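Local coordinates for DnaJ-like protein MG200 (Mycoplasma genitalium, PDB 4DCZ) that is of unknown molecular function but belongs to the terminal organelle and, through its EAGR box domain, is probably involved in the gliding motility of the mycoplasma cell, at residues A48-T53 and G62-K67; S44-L49 and G68-Q73. All blocks are in the same frame, centred on the assembly; numbering follows the deposited sequence.

Interaction 1 of 2, residues A48-T53 and G62-K67; sequences ALVGDT and GDWSWK
W64 meets the loop 48-53 broadside, and the contact is a worked example of how an indole can pack largely on backbone. With CG anti to its own backbone N (chi1 -175°), W64 reaches out from strand 64-70 and lays one face under the peptide chain at V50 and G51. The CA of V50 sits over the five-membered ring, and the CA of G51 lies 3.9 Å from the centroid of the six-membered ring, 25° off its normal; both are CH-pi contacts. At the far end of the indole, W64 CH2 comes to 3.4 Å from D52 N, and D52 O lies at the ring edge, in plane. F58 meets the W64 ring edge-to-face. Two residues on, W66 lies on the same side of the strand. L49 CB approaches its edge in plane, 3.8 Å from W66 CZ3, and V50 CG2 touches W66 CH2 at the same distance, the V50 and W66 side chains crossing at about a right angle. K67 then supplies the polar link: its chain, bent at chi3, carries NZ to T53 O, 3.0 Å away, and the C=O...N angle of 175° puts the ammonium almost straight ahead of the carbonyl. On the loop side, a backbone bond from D52 N to L49 O closes the turn, and G51 takes its third position with a positive phi. A type II beta turn of this kind, packed on two strand tryptophans, fits the EAGR box, a family named for its aromatic and glycine residues.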
loop_
_atom_site.group_PDB
_atom_site.type_symbol
_atom_site.label_atom_id
_atom_site.label_comp_id
_atom_site.label_asym_id
_atom_site.label_seq_id
_atom_site.Cartn_x
_atom_site.Cartn_y
_atom_site.Cartn_z
ATOM N N ALA A 48 -7.416 -11.446 -3.305
ATOM C CA ALA A 48 -7.433 -12.722 -2.596
ATOM C C ALA A 48 -7.905 -12.460 -1.155
ATOM O O ALA A 48 -8.589 -13.292 -0.529
ATOM C CB ALA A 48 -6.068 -13.398 -2.648
ATOM N N LEU A 49 -7.601 -11.276 -0.661
ATOM C CA LEU A 49 -7.873 -10.948 0.713
ATOM C C LEU A 49 -9.267 -10.354 0.943
ATOM O O LEU A 49 -9.723 -10.299 2.094
ATOM C CB LEU A 49 -6.854 -9.938 1.238
ATOM C CG LEU A 49 -5.372 -10.229 1.007
ATOM C CD1 LEU A 49 -4.564 -8.965 1.332
ATOM C CD2 LEU A 49 -4.897 -11.399 1.836
ATOM N N VAL A 50 -9.941 -9.895 -0.108
ATOM C CA VAL A 50 -11.290 -9.351 0.082
ATOM C C VAL A 50 -12.201 -10.404 0.729
ATOM O O VAL A 50 -12.192 -11.571 0.356
ATOM C CB VAL A 50 -11.895 -8.847 -1.239
ATOM C CG1 VAL A 50 -13.302 -8.439 -1.043
ATOM C CG2 VAL A 50 -11.097 -7.682 -1.736
ATOM N N GLY A 51 -12.958 -9.991 1.730
ATOM C CA GLY A 51 -13.916 -10.880 2.375
ATOM C C GLY A 51 -13.344 -11.698 3.520
ATOM O O GLY A 51 -14.071 -12.473 4.156
ATOM N N ASP A 52 -12.050 -11.524 3.788
ATOM C CA ASP A 52 -11.357 -12.377 4.729
ATOM C C ASP A 52 -11.126 -11.482 5.894
ATOM O O ASP A 52 -10.351 -10.554 5.804
ATOM C CB ASP A 52 -10.047 -12.882 4.132
ATOM C CG ASP A 52 -9.146 -13.612 5.147
ATOM O OD1 ASP A 52 -9.347 -13.477 6.385
ATOM O OD2 ASP A 52 -8.176 -14.279 4.678
ATOM N N THR A 53 -11.791 -11.774 7.001
ATOM C CA THR A 53 -11.932 -10.788 8.049
ATOM C C THR A 53 -10.638 -10.613 8.854
ATOM O O THR A 53 -10.560 -9.725 9.716
ATOM C CB THR A 53 -13.090 -11.151 8.962
ATOM O OG1 THR A 53 -12.834 -12.454 9.457
ATOM C CG2 THR A 53 -14.447 -11.116 8.204
ATOM N N GLY A 62 -22.002 -1.843 3.674
ATOM C CA GLY A 62 -21.678 -3.068 2.925
ATOM C C GLY A 62 -20.499 -2.877 1.966
ATOM O O GLY A 62 -20.550 -3.300 0.812
ATOM N N ASP A 63 -19.439 -2.236 2.448
ATOM C CA ASP A 63 -18.305 -1.832 1.601
ATOM C C ASP A 63 -17.063 -2.349 2.278
ATOM O O ASP A 63 -16.932 -2.195 3.478
ATOM C CB ASP A 63 -18.239 -0.296 1.424
ATOM C CG ASP A 63 -19.275 0.228 0.409
ATOM O OD1 ASP A 63 -19.178 -0.085 -0.807
ATOM O OD2 ASP A 63 -20.206 0.956 0.829
ATOM N N TRP A 64 -16.168 -2.986 1.539
ATOM C CA TRP A 64 -15.025 -3.602 2.179
ATOM C C TRP A 64 -14.020 -2.522 2.619
ATOM O O TRP A 64 -13.726 -1.629 1.849
ATOM C CB TRP A 64 -14.376 -4.607 1.237
ATOM C CG TRP A 64 -13.285 -5.353 1.860
ATOM C CD1 TRP A 64 -11.985 -5.181 1.616
ATOM C CD2 TRP A 64 -13.378 -6.371 2.865
ATOM N NE1 TRP A 64 -11.238 -6.041 2.381
ATOM C CE2 TRP A 64 -12.073 -6.777 3.166
ATOM C CE3 TRP A 64 -14.436 -6.984 3.524
ATOM C CZ2 TRP A 64 -11.776 -7.768 4.101
ATOM C CZ3 TRP A 64 -14.153 -7.972 4.473
ATOM C CH2 TRP A 64 -12.828 -8.367 4.741
ATOM N N SER A 65 -13.539 -2.579 3.860
ATOM C CA SER A 65 -12.526 -1.650 4.341
ATOM C C SER A 65 -11.421 -2.475 4.860
ATOM O O SER A 65 -11.647 -3.571 5.344
ATOM C CB SER A 65 -13.016 -0.794 5.495
ATOM O OG SER A 65 -14.247 -0.196 5.177
ATOM N N TRP A 66 -10.228 -1.914 4.829
ATOM C CA TRP A 66 -9.020 -2.692 5.033
ATOM C C TRP A 66 -8.415 -2.413 6.373
ATOM O O TRP A 66 -8.435 -1.288 6.797
ATOM C CB TRP A 66 -7.986 -2.303 3.987
ATOM C CG TRP A 66 -8.355 -2.701 2.617
ATOM C CD1 TRP A 66 -8.858 -1.898 1.619
ATOM C CD2 TRP A 66 -8.260 -4.014 2.073
ATOM N NE1 TRP A 66 -9.058 -2.661 0.481
ATOM C CE2 TRP A 66 -8.700 -3.956 0.749
ATOM C CE3 TRP A 66 -7.860 -5.233 2.592
ATOM C CZ2 TRP A 66 -8.743 -5.051 -0.051
ATOM C CZ3 TRP A 66 -7.883 -6.346 1.775
ATOM C CH2 TRP A 66 -8.314 -6.246 0.472
ATOM N N LYS A 67 -7.819 -3.425 6.996
ATOM C CA LYS A 67 -7.128 -3.219 8.256
ATOM C C LYS A 67 -5.585 -3.042 8.088
ATOM O O LYS A 67 -4.835 -2.774 9.075
ATOM C CB LYS A 67 -7.484 -4.363 9.215
ATOM C CG LYS A 67 -8.934 -4.338 9.698
ATOM C CD LYS A 67 -9.207 -5.343 10.866
ATOM C CE LYS A 67 -9.971 -6.632 10.462
ATOM N NZ LYS A 67 -10.533 -7.403 11.654
#

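Interaction 2 of 2, residues S44-L49 and G68-Q73; sequences SDWEAL and GYFDEQ
F70 and W46 form a T-shaped pair at the heart of the EAGR box, where helix 43-47 packs against the middle strand, 64-70, of a three-stranded antiparallel sheet. The edge of F70 is turned to the face of W46: CD2 of F70 stands 3.8 Å above the indole plane, over its centre, and the two ring planes meet at 87°. The two side chains run antiparallel, and the outer end of F70 reaches the helix at D45. There CZ of F70 lies 3.7 Å from D45 O, near the plane of the phenyl ring, and 3.8 Å from D45 CB. L49 comes in head-on and sets its CD1 3.9 Å from F70 CZ. W76 adds an edge-to-face ring and V41 further packing, so this half of the contact is largely apolar and buried. D45, whose CB and O touch F70, turns its carboxylate elsewhere, accepting from K36 N at OD1 and from T42 N at OD2. W46 also packs on F70 of the second subunit.

The contact is looser at Y69 and in the loop that follows the strand. Y69 offers W46 little more than its CB and CA, at the CH2 end of the indole. Its chi1 of 58° places CG between the backbone N and the carbonyl carbon, and the phenol leads away to stack on Y69 of the second subunit. Beyond the strand, D71 to Q73 turn off into a loop that does not touch the helix segment, and a weak bond joins Q73 NE2 to D71 OD2. At the far tip of the indole, W46 CH2 rests 3.7 Å from Y69 CB.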
loop_
_atom_site.group_PDB
_atom_site.type_symbol
_atom_site.label_atom_id
_atom_site.label_comp_id
_atom_site.label_asym_id
_atom_site.label_seq_id
_atom_site.Cartn_x
_atom_site.Cartn_y
_atom_site.Cartn_z
ATOM N N SER A 44 -4.457 -9.135 -7.917
ATOM C CA SER A 44 -4.646 -10.410 -7.207
ATOM C C SER A 44 -4.158 -10.410 -5.772
ATOM O O SER A 44 -4.706 -11.104 -4.930
ATOM C CB SER A 44 -3.932 -11.526 -7.900
ATOM O OG SER A 44 -4.278 -11.445 -9.225
ATOM N N ASP A 45 -3.098 -9.688 -5.477
ATOM C CA ASP A 45 -2.585 -9.749 -4.125
ATOM C C ASP A 45 -3.664 -9.220 -3.164
ATOM O O ASP A 45 -3.863 -9.768 -2.050
ATOM C CB ASP A 45 -1.267 -8.983 -4.011
ATOM C CG ASP A 45 -0.101 -9.703 -4.709
ATOM O OD1 ASP A 45 0.137 -10.924 -4.447
ATOM O OD2 ASP A 45 0.610 -9.006 -5.485
ATOM N N TRP A 46 -4.384 -8.190 -3.611
ATOM C CA TRP A 46 -5.443 -7.628 -2.774
ATOM C C TRP A 46 -6.761 -8.408 -2.856
ATOM O O TRP A 46 -7.423 -8.601 -1.835
ATOM C CB TRP A 46 -5.782 -6.192 -3.151
ATOM C CG TRP A 46 -4.752 -5.137 -2.963
ATOM C CD1 TRP A 46 -3.865 -4.727 -3.883
ATOM C CD2 TRP A 46 -4.590 -4.263 -1.841
ATOM N NE1 TRP A 46 -3.126 -3.678 -3.412
ATOM C CE2 TRP A 46 -3.554 -3.371 -2.156
ATOM C CE3 TRP A 46 -5.206 -4.159 -0.593
ATOM C CZ2 TRP A 46 -3.118 -2.381 -1.275
ATOM C CZ3 TRP A 46 -4.792 -3.165 0.277
ATOM C CH2 TRP A 46 -3.759 -2.286 -0.072
ATOM N N GLU A 47 -7.181 -8.806 -4.045
ATOM C CA GLU A 47 -8.478 -9.418 -4.141
ATOM C C GLU A 47 -8.527 -10.747 -3.394
ATOM O O GLU A 47 -9.566 -11.129 -2.857
ATOM C CB GLU A 47 -8.870 -9.617 -5.566
ATOM C CG GLU A 47 -9.028 -8.325 -6.315
ATOM C CD GLU A 47 -10.332 -7.644 -6.052
ATOM O OE1 GLU A 47 -11.383 -8.290 -6.330
ATOM O OE2 GLU A 47 -10.314 -6.463 -5.611
ATOM N N ALA A 48 -7.416 -11.446 -3.305
ATOM C CA ALA A 48 -7.433 -12.722 -2.596
ATOM C C ALA A 48 -7.905 -12.460 -1.155
ATOM O O ALA A 48 -8.589 -13.292 -0.529
ATOM C CB ALA A 48 -6.068 -13.398 -2.648
ATOM N N LEU A 49 -7.601 -11.276 -0.661
ATOM C CA LEU A 49 -7.873 -10.948 0.713
ATOM C C LEU A 49 -9.267 -10.354 0.943
ATOM O O LEU A 49 -9.723 -10.299 2.094
ATOM C CB LEU A 49 -6.854 -9.938 1.238
ATOM C CG LEU A 49 -5.372 -10.229 1.007
ATOM C CD1 LEU A 49 -4.564 -8.965 1.332
ATOM C CD2 LEU A 49 -4.897 -11.399 1.836
ATOM N N GLY A 68 -5.127 -3.152 6.846
ATOM C CA GLY A 68 -3.719 -2.948 6.557
ATOM C C GLY A 68 -3.486 -2.636 5.089
ATOM O O GLY A 68 -4.398 -2.166 4.405
ATOM N N TYR A 69 -2.268 -2.906 4.604
ATOM C CA TYR A 69 -1.898 -2.703 3.189
ATOM C C TYR A 69 -0.541 -3.296 2.856
ATOM O O TYR A 69 0.286 -3.588 3.734
ATOM C CB TYR A 69 -1.835 -1.215 2.870
ATOM C CG TYR A 69 -0.874 -0.484 3.742
ATOM C CD1 TYR A 69 0.387 -0.224 3.317
ATOM C CD2 TYR A 69 -1.221 -0.099 5.016
ATOM C CE1 TYR A 69 1.306 0.451 4.151
ATOM C CE2 TYR A 69 -0.317 0.591 5.862
ATOM C CZ TYR A 69 0.940 0.835 5.411
ATOM O OH TYR A 69 1.834 1.470 6.171
ATOM N N PHE A 70 -0.274 -3.410 1.579
ATOM C CA PHE A 70 1.036 -3.835 1.172
ATOM C C PHE A 70 1.976 -2.666 1.114
ATOM O O PHE A 70 1.597 -1.592 0.629
ATOM C CB PHE A 70 0.948 -4.428 -0.187
ATOM C CG PHE A 70 0.222 -5.711 -0.202
ATOM C CD1 PHE A 70 0.845 -6.865 0.198
ATOM C CD2 PHE A 70 -1.057 -5.779 -0.613
ATOM C CE1 PHE A 70 0.194 -8.076 0.151
ATOM C CE2 PHE A 70 -1.704 -7.007 -0.632
ATOM C CZ PHE A 70 -1.080 -8.132 -0.261
ATOM N N ASP A 71 3.192 -2.891 1.602
ATOM C CA ASP A 71 4.219 -1.855 1.723
ATOM C C ASP A 71 5.100 -1.900 0.500
ATOM O O ASP A 71 4.869 -2.728 -0.371
ATOM C CB ASP A 71 5.035 -1.972 3.056
ATOM C CG ASP A 71 6.076 -3.110 3.059
ATOM O OD1 ASP A 71 6.016 -3.971 2.137
ATOM O OD2 ASP A 71 6.943 -3.148 4.001
ATOM N N GLU A 72 6.107 -1.033 0.423
ATOM C CA GLU A 72 6.944 -0.956 -0.779
ATOM C C GLU A 72 7.535 -2.336 -1.106
ATOM O O GLU A 72 7.559 -2.752 -2.258
ATOM C CB GLU A 72 8.010 0.085 -0.549
ATOM C CG GLU A 72 8.967 0.374 -1.683
ATOM C CD GLU A 72 10.070 1.340 -1.220
ATOM O OE1 GLU A 72 10.101 1.570 0.014
ATOM O OE2 GLU A 72 10.884 1.875 -2.050
ATOM N N GLN A 73 7.921 -3.078 -0.077
ATOM C CA GLN A 73 8.462 -4.437 -0.240
ATOM C C GLN A 73 7.424 -5.465 -0.749
ATOM O O GLN A 73 7.785 -6.514 -1.277
ATOM C CB GLN A 73 9.097 -4.944 1.083
ATOM C CG GLN A 73 10.437 -4.235 1.494
ATOM C CD GLN A 73 10.252 -2.707 1.764
ATOM O OE1 GLN A 73 10.919 -1.877 1.126
ATOM N NE2 GLN A 73 9.378 -2.350 2.724
#

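How the interactions relate
Interactions 1 and 2 lie within one EAGR box, their centres about 11 Å apart. Along the chain, 44-49 and 48-53 overlap at A48 and L49, while 62-67 and 68-73 follow directly upon each other along strand 64-70. The helix and the loop after it therefore cover successive lengths of the same central strand. W66 of interaction 1 and W46 of interaction 2 join the two, their rings meeting edge-to-face and W66 CH2 lying 3.4 Å from W46 O. Interaction 1 belongs to the surface, whereas interaction 2 lies deeper and borders the second subunit; W64, W66, W46 and F70 follow one another in contact from the turn toward that subunit.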